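Local coordinates for putative peptidase (Chlamydophila abortus, PDB 3CE2), which is probably a zinc-dependent oligopeptidase of the M3B family that cleaves small bioactive peptides, at residues A[158-163]-A[270-275]; A[152-157]-A[572-577]; A[437-442]-A[551-556]. All coordinates share one frame; numbering follows the deposited sequence.

Contact 1: A[158-163]-A[270-275]; sequences LSIHTG and ALYHNN
Y272 reaches from the end of helix 266-271 into the turn around L158, I160 and H161, and its phenol ring carries the whole contact. The aromatic part is an edge-to-face pair. H161 turns the edge of its imidazole toward one face of Y272, with centroids 4.7 Å apart and planes at 77°. Its CD2 lies 3.7 Å from Y272 CE2, offset toward the rim of the phenol ring. Apolar contacts complete the grip: L158 CD2 sits at the edge of the phenol ring, in its plane, 4.0 Å from Y272 CE2, the two side chains lying alongside and running opposite ways. I160 lies across the phenol, CD1 4.4 Å from Y272 CZ. Its chi1 of 63° sends CG1 and CD1 toward the hydroxyl end, where the CD1 methyl touches the oxygen Y272 OH at 3.5 Å.

Polar partners fix both rings from outside the two segments. Y272 OH is probably hydrogen-bonded to the carbonyl O of R157, and H161 ND1 is bonded to that of K261; the H161 ring also stacks with Y263. Within the turn, L158 O accepts from H161 N and, at 2.7 Å, from T162 OG1, the two donors lying on opposite faces of the carbonyl plane.

The backbone after Y272 leaves its helix through a Schellman motif, with N275 at positive phi and N275 N bonded to Y272 O. The contact lies at the surface, joining the connection between helices 149-156 and 165-174 to the end of helix 266-271. L158 also packs on helix 124-129, and L271 on helix 536-553.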
loop_
_atom_site.group_PDB
_atom_site.type_symbol
_atom_site.label_atom_id
_atom_site.label_comp_id
_atom_site.label_asym_id
_atom_site.label_seq_id
_atom_site.Cartn_x
_atom_site.Cartn_y
_atom_site.Cartn_z
ATOM N N LEU A 158 -10.634 21.748 -2.300
ATOM C CA LEU A 158 -11.791 21.110 -1.678
ATOM C C LEU A 158 -12.971 22.067 -1.514
ATOM O O LEU A 158 -14.084 21.656 -1.203
ATOM C CB LEU A 158 -11.404 20.478 -0.327
ATOM C CG LEU A 158 -10.522 19.222 -0.482
ATOM C CD1 LEU A 158 -10.028 18.634 0.847
ATOM C CD2 LEU A 158 -11.231 18.187 -1.330
ATOM N N SER A 159 -12.710 23.345 -1.732
ATOM C CA SER A 159 -13.722 24.386 -1.599
ATOM C C SER A 159 -14.933 24.120 -2.499
ATOM O O SER A 159 -16.069 24.252 -2.063
ATOM C CB SER A 159 -13.104 25.737 -1.969
ATOM O OG SER A 159 -12.673 25.714 -3.332
ATOM N N ILE A 160 -14.698 23.751 -3.751
ATOM C CA ILE A 160 -15.807 23.549 -4.671
ATOM C C ILE A 160 -16.657 22.288 -4.393
ATOM O O ILE A 160 -17.650 22.033 -5.079
ATOM C CB ILE A 160 -15.311 23.547 -6.130
ATOM C CG1 ILE A 160 -14.343 22.385 -6.379
ATOM C CG2 ILE A 160 -14.614 24.862 -6.445
ATOM C CD1 ILE A 160 -14.045 22.150 -7.879
ATOM N N HIS A 161 -16.253 21.490 -3.406
ATOM C CA HIS A 161 -17.009 20.301 -3.011
ATOM C C HIS A 161 -17.207 20.336 -1.498
ATOM O O HIS A 161 -17.186 19.304 -0.849
ATOM C CB HIS A 161 -16.266 19.002 -3.383
ATOM C CG HIS A 161 -16.000 18.834 -4.848
ATOM N ND1 HIS A 161 -16.974 18.459 -5.748
ATOM C CD2 HIS A 161 -14.856 18.939 -5.566
ATOM C CE1 HIS A 161 -16.454 18.371 -6.961
ATOM N NE2 HIS A 161 -15.167 18.659 -6.880
ATOM N N THR A 162 -17.346 21.533 -0.939
ATOM C CA THR A 162 -17.577 21.723 0.489
ATOM C C THR A 162 -18.680 22.767 0.674
ATOM O O THR A 162 -18.527 23.926 0.257
ATOM C CB THR A 162 -16.305 22.201 1.208
ATOM O OG1 THR A 162 -15.301 21.189 1.133
ATOM C CG2 THR A 162 -16.558 22.497 2.669
ATOM N N GLY A 163 -19.787 22.350 1.293
ATOM C CA GLY A 163 -20.960 23.208 1.453
ATOM C C GLY A 163 -20.952 24.023 2.739
ATOM O O GLY A 163 -19.916 24.170 3.396
ATOM N N ALA A 270 -13.605 9.809 -5.240
ATOM C CA ALA A 270 -12.416 9.140 -4.725
ATOM C C ALA A 270 -11.114 9.584 -5.391
ATOM O O ALA A 270 -10.056 9.527 -4.783
ATOM C CB ALA A 270 -12.582 7.630 -4.858
ATOM N N LEU A 271 -11.185 10.008 -6.643
ATOM C CA LEU A 271 -9.976 10.313 -7.406
ATOM C C LEU A 271 -9.530 11.755 -7.244
ATOM O O LEU A 271 -8.438 12.140 -7.674
ATOM C CB LEU A 271 -10.199 10.034 -8.895
ATOM C CG LEU A 271 -10.368 8.591 -9.355
ATOM C CD1 LEU A 271 -10.155 8.538 -10.838
ATOM C CD2 LEU A 271 -9.392 7.675 -8.682
ATOM N N TYR A 272 -10.368 12.554 -6.615
ATOM C CA TYR A 272 -10.149 13.991 -6.575
ATOM C C TYR A 272 -8.967 14.385 -5.701
ATOM O O TYR A 272 -8.127 15.191 -6.100
ATOM C CB TYR A 272 -11.422 14.701 -6.100
ATOM C CG TYR A 272 -11.388 16.197 -6.275
ATOM C CD1 TYR A 272 -11.470 16.781 -7.548
ATOM C CD2 TYR A 272 -11.254 17.033 -5.170
ATOM C CE1 TYR A 272 -11.429 18.163 -7.704
ATOM C CE2 TYR A 272 -11.234 18.407 -5.311
ATOM C CZ TYR A 272 -11.316 18.976 -6.571
ATOM O OH TYR A 272 -11.293 20.359 -6.668
ATOM N N HIS A 273 -8.922 13.826 -4.501
ATOM C CA HIS A 273 -7.863 14.129 -3.570
ATOM C C HIS A 273 -6.510 14.127 -4.289
ATOM O O HIS A 273 -5.745 15.087 -4.220
ATOM C CB HIS A 273 -7.881 13.113 -2.417
ATOM C CG HIS A 273 -6.787 13.320 -1.410
ATOM N ND1 HIS A 273 -6.495 14.560 -0.865
ATOM C CD2 HIS A 273 -5.916 12.446 -0.844
ATOM C CE1 HIS A 273 -5.486 14.440 -0.019
ATOM N NE2 HIS A 273 -5.120 13.168 0.016
ATOM N N ASN A 274 -6.227 13.045 -4.993
ATOM C CA ASN A 274 -4.966 12.892 -5.701
ATOM C C ASN A 274 -4.986 13.492 -7.089
ATOM O O ASN A 274 -4.029 13.340 -7.851
ATOM C CB ASN A 274 -4.640 11.419 -5.833
ATOM C CG ASN A 274 -3.986 10.869 -4.608
ATOM O OD1 ASN A 274 -4.176 9.697 -4.271
ATOM N ND2 ASN A 274 -3.189 11.703 -3.929
ATOM N N ASN A 275 -6.093 14.147 -7.424
ATOM C CA ASN A 275 -6.235 14.766 -8.722
ATOM C C ASN A 275 -6.037 13.803 -9.899
ATOM O O ASN A 275 -5.323 14.114 -10.850
ATOM C CB ASN A 275 -5.239 15.893 -8.857
ATOM C CG ASN A 275 -5.585 16.795 -9.991
ATOM O OD1 ASN A 275 -6.710 16.748 -10.486
ATOM N ND2 ASN A 275 -4.637 17.615 -10.429
#

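Contact 2: A[152-157]-A[572-577]; sequences LEKIFR and SDFPLE
The N-cap of helix 575-581 is F574, whose ring projects against the C-terminal part of helix 149-156, at E153 and K154, and against R157 next to it. R157 makes the nearest approach: its CD is 3.6 Å from F574 CZ. The arginine chain bends at chi3, which carries the guanidinium past the outer end of the ring; F574 CZ lies over one guanidinium face, but the two planes are 63° apart and do not stack. E153 arrives from another side. With CG anti to the backbone N (chi1 -177°) and the chain extended, its carboxylate reaches the ring edge, where OE2 lies in the ring plane 3.9 Å from F574 CE2. K154 contributes its aliphatic part, CG standing 4.1 Å from F574 CE1. Beside the ring, F574 N donates to D573 OD1 at 2.9 Å, meeting the carboxylate on its anti side but tilted out of its plane. D573 OD2 forms a salt bridge with K581, and F150 meets F574 edge-to-face.

A buried phenyl is thus lined on this side by the carbon stems and flat ends of charged residues. The carboxylate of E153 faces the electropositive ring rim, which is probably mildly favourable. R157 makes its cation-pi contact with Y272, whereas F574 is only packed against it. E153 OE1 and D573 OD1, 5.3 Å apart, probably repel each other weakly, and the salt bridge to K581 would be expected to offset part of that.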
loop_
_atom_site.group_PDB
_atom_site.type_symbol
_atom_site.label_atom_id
_atom_site.label_comp_id
_atom_site.label_asym_id
_atom_site.label_seq_id
_atom_site.Cartn_x
_atom_site.Cartn_y
_atom_site.Cartn_z
ATOM N N LEU A 152 -1.126 24.125 0.121
ATOM C CA LEU A 152 -2.399 24.859 0.142
ATOM C C LEU A 152 -3.282 24.529 -1.037
ATOM O O LEU A 152 -4.488 24.593 -0.940
ATOM C CB LEU A 152 -2.147 26.352 0.130
ATOM C CG LEU A 152 -1.539 26.799 1.433
ATOM C CD1 LEU A 152 -0.758 28.064 1.191
ATOM C CD2 LEU A 152 -2.682 27.025 2.417
ATOM N N GLU A 153 -2.668 24.211 -2.170
ATOM C CA GLU A 153 -3.438 23.904 -3.340
ATOM C C GLU A 153 -4.314 22.705 -3.027
ATOM O O GLU A 153 -5.515 22.726 -3.297
ATOM C CB GLU A 153 -2.517 23.610 -4.498
ATOM C CG GLU A 153 -3.245 23.342 -5.782
ATOM C CD GLU A 153 -2.291 23.101 -6.943
ATOM O OE1 GLU A 153 -1.080 22.910 -6.688
ATOM O OE2 GLU A 153 -2.758 23.110 -8.106
ATOM N N LYS A 154 -3.706 21.675 -2.431
ATOM C CA LYS A 154 -4.418 20.469 -1.988
ATOM C C LYS A 154 -5.588 20.802 -1.076
ATOM O O LYS A 154 -6.600 20.136 -1.106
ATOM C CB LYS A 154 -3.484 19.527 -1.237
ATOM C CG LYS A 154 -2.860 18.432 -2.084
ATOM C CD LYS A 154 -1.898 17.541 -1.237
ATOM C CE LYS A 154 -0.808 18.384 -0.496
ATOM N NZ LYS A 154 0.144 17.609 0.369
ATOM N N ILE A 155 -5.452 21.820 -0.244
ATOM C CA ILE A 155 -6.542 22.158 0.644
ATOM C C ILE A 155 -7.630 23.010 0.011
ATOM O O ILE A 155 -8.805 22.772 0.238
ATOM C CB ILE A 155 -6.050 22.841 1.875
ATOM C CG1 ILE A 155 -5.229 21.837 2.711
ATOM C CG2 ILE A 155 -7.251 23.421 2.624
ATOM C CD1 ILE A 155 -4.467 22.470 3.893
ATOM N N PHE A 156 -7.244 24.005 -0.778
ATOM C CA PHE A 156 -8.211 24.894 -1.445
ATOM C C PHE A 156 -8.999 24.188 -2.555
ATOM O O PHE A 156 -10.077 24.624 -2.923
ATOM C CB PHE A 156 -7.516 26.130 -2.046
ATOM C CG PHE A 156 -6.867 27.063 -1.032
ATOM C CD1 PHE A 156 -7.525 27.443 0.126
ATOM C CD2 PHE A 156 -5.614 27.596 -1.276
ATOM C CE1 PHE A 156 -6.933 28.322 1.044
ATOM C CE2 PHE A 156 -5.019 28.458 -0.365
ATOM C CZ PHE A 156 -5.696 28.822 0.804
ATOM N N ARG A 157 -8.466 23.106 -3.101
ATOM C CA ARG A 157 -9.194 22.395 -4.143
ATOM C C ARG A 157 -10.511 21.826 -3.619
ATOM O O ARG A 157 -11.394 21.454 -4.396
ATOM C CB ARG A 157 -8.325 21.269 -4.744
ATOM C CG ARG A 157 -7.505 21.752 -5.930
ATOM C CD ARG A 157 -6.482 20.727 -6.428
ATOM N NE ARG A 157 -7.074 19.756 -7.342
ATOM C CZ ARG A 157 -7.461 18.544 -6.975
ATOM N NH1 ARG A 157 -7.285 18.149 -5.705
ATOM N NH2 ARG A 157 -8.006 17.741 -7.882
ATOM N N SER A 572 5.949 16.500 -3.387
ATOM C CA SER A 572 5.984 17.909 -3.795
ATOM C C SER A 572 4.965 18.307 -4.859
ATOM O O SER A 572 4.796 19.482 -5.165
ATOM C CB SER A 572 7.385 18.301 -4.258
ATOM O OG SER A 572 7.915 17.343 -5.139
ATOM N N ASP A 573 4.266 17.339 -5.414
ATOM C CA ASP A 573 3.270 17.657 -6.399
ATOM C C ASP A 573 2.274 16.508 -6.387
ATOM O O ASP A 573 2.478 15.523 -5.681
ATOM C CB ASP A 573 3.953 17.763 -7.756
ATOM C CG ASP A 573 3.212 18.666 -8.737
ATOM O OD1 ASP A 573 2.036 19.044 -8.514
ATOM O OD2 ASP A 573 3.830 18.996 -9.768
ATOM N N PHE A 574 1.202 16.626 -7.159
ATOM C CA PHE A 574 0.293 15.510 -7.380
ATOM C C PHE A 574 1.050 14.320 -7.922
ATOM O O PHE A 574 1.971 14.476 -8.721
ATOM C CB PHE A 574 -0.828 15.922 -8.335
ATOM C CG PHE A 574 -1.716 16.992 -7.766
ATOM C CD1 PHE A 574 -2.493 16.735 -6.627
ATOM C CD2 PHE A 574 -1.732 18.273 -8.313
ATOM C CE1 PHE A 574 -3.287 17.724 -6.072
ATOM C CE2 PHE A 574 -2.541 19.264 -7.755
ATOM C CZ PHE A 574 -3.307 18.992 -6.639
ATOM N N PRO A 575 0.670 13.120 -7.488
ATOM C CA PRO A 575 1.433 11.905 -7.852
ATOM C C PRO A 575 1.647 11.681 -9.355
ATOM O O PRO A 575 2.731 11.254 -9.755
ATOM C CB PRO A 575 0.610 10.761 -7.250
ATOM C CG PRO A 575 -0.758 11.374 -6.887
ATOM C CD PRO A 575 -0.501 12.834 -6.633
ATOM N N LEU A 576 0.644 11.949 -10.188
ATOM C CA LEU A 576 0.862 11.739 -11.628
ATOM C C LEU A 576 1.857 12.747 -12.180
ATOM O O LEU A 576 2.664 12.414 -13.061
ATOM C CB LEU A 576 -0.434 11.771 -12.438
ATOM C CG LEU A 576 -1.510 10.725 -12.107
ATOM C CD1 LEU A 576 -2.703 10.904 -13.018
ATOM C CD2 LEU A 576 -1.001 9.261 -12.104
ATOM N N GLU A 577 1.796 13.975 -11.671
ATOM C CA GLU A 577 2.756 15.001 -12.057
ATOM C C GLU A 577 4.173 14.613 -11.661
ATOM O O GLU A 577 5.092 14.732 -12.474
ATOM C CB GLU A 577 2.374 16.364 -11.497
ATOM C CG GLU A 577 1.150 16.923 -12.190
ATOM C CD GLU A 577 1.368 17.005 -13.706
ATOM O OE1 GLU A 577 2.428 17.545 -14.124
ATOM O OE2 GLU A 577 0.499 16.509 -14.478
#

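Contact 3: A[437-442]-A[551-556]; sequences EMLLMD and KILNNE
L553, on the last turn of helix 536-553, points its isobutyl group at D442 and L439 of helix 431-447, and these three side chains make the whole contact. The close part is at D442. Its side chain and that of L553 approach from opposite sides, and the leucine methyls meet the carboxylate: D442 OD2 is 3.5 Å from L553 CD1 and 3.6 Å from L553 CD2. The carboxylate stands out from its helix with CG anti to the backbone N (chi1 -172°), which turns its oxygens toward the leucine. D442 is buried, and its charge is answered elsewhere: OD1 forms a salt bridge with K602 of helix 590-607, while K446 makes only a long, weak ion pair with OD2.

L439 meets L553 more lightly. The two leucines cross at a slant, and L439 CD1 is 4.1 Å from L553 CD2. L439 is nevertheless buried, for it also rests on L341, P343 and L344 of a loop and on L549 one turn earlier along helix 536-553. This is helix-against-helix packing inside the M3 peptidase region, near its HExxH zinc site: H402 and H406 bind zinc with E430, which directly precedes helix 431-447. The L439 side chain is about 11 Å from that of H402, and E437 OE2 is hydrogen-bonded to H402 ND1, a second-shell contact that ties this helix to the zinc site.

On the solvent side the second helix comes to an end. L553 is partly exposed, and the exposed N554 and N555 lie beyond the contact with helix 431-447. N555, at positive phi, closes a Schellman motif in which E556 N bonds to K551 O at 3.0 Å. Farther out, E556 OE1 pairs with K594 in a salt bridge.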
loop_
_atom_site.group_PDB
_atom_site.type_symbol
_atom_site.label_atom_id
_atom_site.label_comp_id
_atom_site.label_asym_id
_atom_site.label_seq_id
_atom_site.Cartn_x
_atom_site.Cartn_y
_atom_site.Cartn_z
ATOM N N GLU A 437 12.009 -5.527 -5.065
ATOM C CA GLU A 437 11.705 -6.953 -5.077
ATOM C C GLU A 437 11.992 -7.493 -6.449
ATOM O O GLU A 437 12.653 -8.505 -6.585
ATOM C CB GLU A 437 10.242 -7.216 -4.795
ATOM C CG GLU A 437 9.874 -7.337 -3.331
ATOM C CD GLU A 437 8.368 -7.180 -3.111
ATOM O OE1 GLU A 437 7.605 -8.095 -3.495
ATOM O OE2 GLU A 437 7.950 -6.129 -2.575
ATOM N N MET A 438 11.468 -6.815 -7.468
ATOM C CA MET A 438 11.542 -7.282 -8.856
ATOM C C MET A 438 12.964 -7.332 -9.386
ATOM O O MET A 438 13.375 -8.308 -9.992
ATOM C CB MET A 438 10.648 -6.420 -9.750
ATOM C CG MET A 438 9.156 -6.600 -9.443
ATOM S SD MET A 438 8.551 -8.218 -9.978
ATOM C CE MET A 438 7.550 -8.720 -8.590
ATOM N N LEU A 439 13.713 -6.272 -9.141
ATOM C CA LEU A 439 15.122 -6.213 -9.469
ATOM C C LEU A 439 15.879 -7.386 -8.864
ATOM O O LEU A 439 16.674 -8.024 -9.536
ATOM C CB LEU A 439 15.699 -4.910 -8.932
ATOM C CG LEU A 439 17.117 -4.510 -9.347
ATOM C CD1 LEU A 439 17.479 -4.952 -10.791
ATOM C CD2 LEU A 439 17.289 -2.996 -9.149
ATOM N N LEU A 440 15.660 -7.651 -7.581
ATOM C CA LEU A 440 16.356 -8.750 -6.912
ATOM C C LEU A 440 16.135 -10.082 -7.659
ATOM O O LEU A 440 17.092 -10.754 -8.036
ATOM C CB LEU A 440 15.893 -8.841 -5.467
ATOM C CG LEU A 440 16.227 -10.105 -4.687
ATOM C CD1 LEU A 440 17.653 -10.081 -4.244
ATOM C CD2 LEU A 440 15.316 -10.255 -3.474
ATOM N N MET A 441 14.874 -10.455 -7.877
ATOM C CA MET A 441 14.538 -11.619 -8.697
ATOM C C MET A 441 15.145 -11.551 -10.117
ATOM O O MET A 441 15.736 -12.512 -10.599
ATOM C CB MET A 441 13.022 -11.814 -8.771
ATOM C CG MET A 441 12.381 -12.426 -7.533
ATOM S SD MET A 441 10.568 -12.288 -7.642
ATOM C CE MET A 441 10.129 -12.477 -5.916
ATOM N N ASP A 442 15.019 -10.425 -10.786
ATOM C CA ASP A 442 15.658 -10.286 -12.080
ATOM C C ASP A 442 17.141 -10.628 -12.054
ATOM O O ASP A 442 17.625 -11.385 -12.893
ATOM C CB ASP A 442 15.500 -8.880 -12.616
ATOM C CG ASP A 442 15.994 -8.763 -14.036
ATOM O OD1 ASP A 442 15.288 -9.292 -14.914
ATOM O OD2 ASP A 442 17.078 -8.170 -14.275
ATOM N N LYS A 551 13.049 0.250 -18.192
ATOM C CA LYS A 551 13.908 1.281 -18.739
ATOM C C LYS A 551 15.316 1.175 -18.170
ATOM O O LYS A 551 16.297 1.343 -18.892
ATOM C CB LYS A 551 13.337 2.668 -18.457
ATOM C CG LYS A 551 12.033 2.963 -19.174
ATOM C CD LYS A 551 11.483 4.374 -18.862
ATOM C CE LYS A 551 10.440 4.747 -19.918
ATOM N NZ LYS A 551 9.342 5.619 -19.416
ATOM N N ILE A 552 15.423 0.885 -16.876
ATOM C CA ILE A 552 16.728 0.842 -16.248
ATOM C C ILE A 552 17.498 -0.373 -16.734
ATOM O O ILE A 552 18.690 -0.282 -17.003
ATOM C CB ILE A 552 16.627 0.846 -14.705
ATOM C CG1 ILE A 552 16.309 2.249 -14.206
ATOM C CG2 ILE A 552 17.934 0.334 -14.058
ATOM C CD1 ILE A 552 15.591 2.258 -12.874
ATOM N N LEU A 553 16.838 -1.522 -16.848
ATOM C CA LEU A 553 17.570 -2.717 -17.312
ATOM C C LEU A 553 17.985 -2.656 -18.798
ATOM O O LEU A 553 18.791 -3.446 -19.253
ATOM C CB LEU A 553 16.799 -4.000 -17.018
ATOM C CG LEU A 553 16.531 -4.275 -15.541
ATOM C CD1 LEU A 553 15.382 -5.304 -15.343
ATOM C CD2 LEU A 553 17.820 -4.705 -14.830
ATOM N N ASN A 554 17.435 -1.705 -19.539
ATOM C CA ASN A 554 17.768 -1.538 -20.949
ATOM C C ASN A 554 18.564 -0.272 -21.260
ATOM O O ASN A 554 18.840 0.021 -22.427
ATOM C CB ASN A 554 16.485 -1.545 -21.761
ATOM C CG ASN A 554 15.885 -2.915 -21.849
ATOM O OD1 ASN A 554 16.596 -3.902 -22.062
ATOM N ND2 ASN A 554 14.573 -2.996 -21.679
ATOM N N ASN A 555 18.924 0.459 -20.203
ATOM C CA ASN A 555 19.615 1.747 -20.286
ATOM C C ASN A 555 18.949 2.711 -21.232
ATOM O O ASN A 555 19.607 3.303 -22.075
ATOM C CB ASN A 555 21.077 1.558 -20.676
ATOM C CG ASN A 555 21.602 0.218 -20.243
ATOM O OD1 ASN A 555 21.362 -0.791 -20.907
ATOM N ND2 ASN A 555 22.295 0.184 -19.108
ATOM N N GLU A 556 17.643 2.868 -21.094
ATOM C CA GLU A 556 16.905 3.736 -21.984
ATOM C C GLU A 556 17.077 5.157 -21.537
ATOM O O GLU A 556 16.808 5.471 -20.383
ATOM C CB GLU A 556 15.445 3.352 -21.990
ATOM C CG GLU A 556 15.283 1.857 -22.046
ATOM C CD GLU A 556 14.274 1.431 -23.071
ATOM O OE1 GLU A 556 13.264 2.160 -23.227
ATOM O OE2 GLU A 556 14.500 0.375 -23.717
#

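How the contacts relate
Contacts 1 and 2 are neighbours, their centres 11 Å apart. Segment 152-157 runs straight into 158-163, and the two contacts also touch through space, N275 CB of contact 1 packing 3.6 Å from F574 CD1 of contact 2. Together they join the end of helix 149-156 and the following turn to helices 266-271 and 575-581. Contact 3 lies elsewhere, between helices 431-447 and 536-553, its centre 37 Å from that of contact 1 and 30 Å from that of contact 2. Along the chain contact 2 encloses both others, contact 1 closing before contact 3 opens, so that early and late helices are tied into one largely helical body.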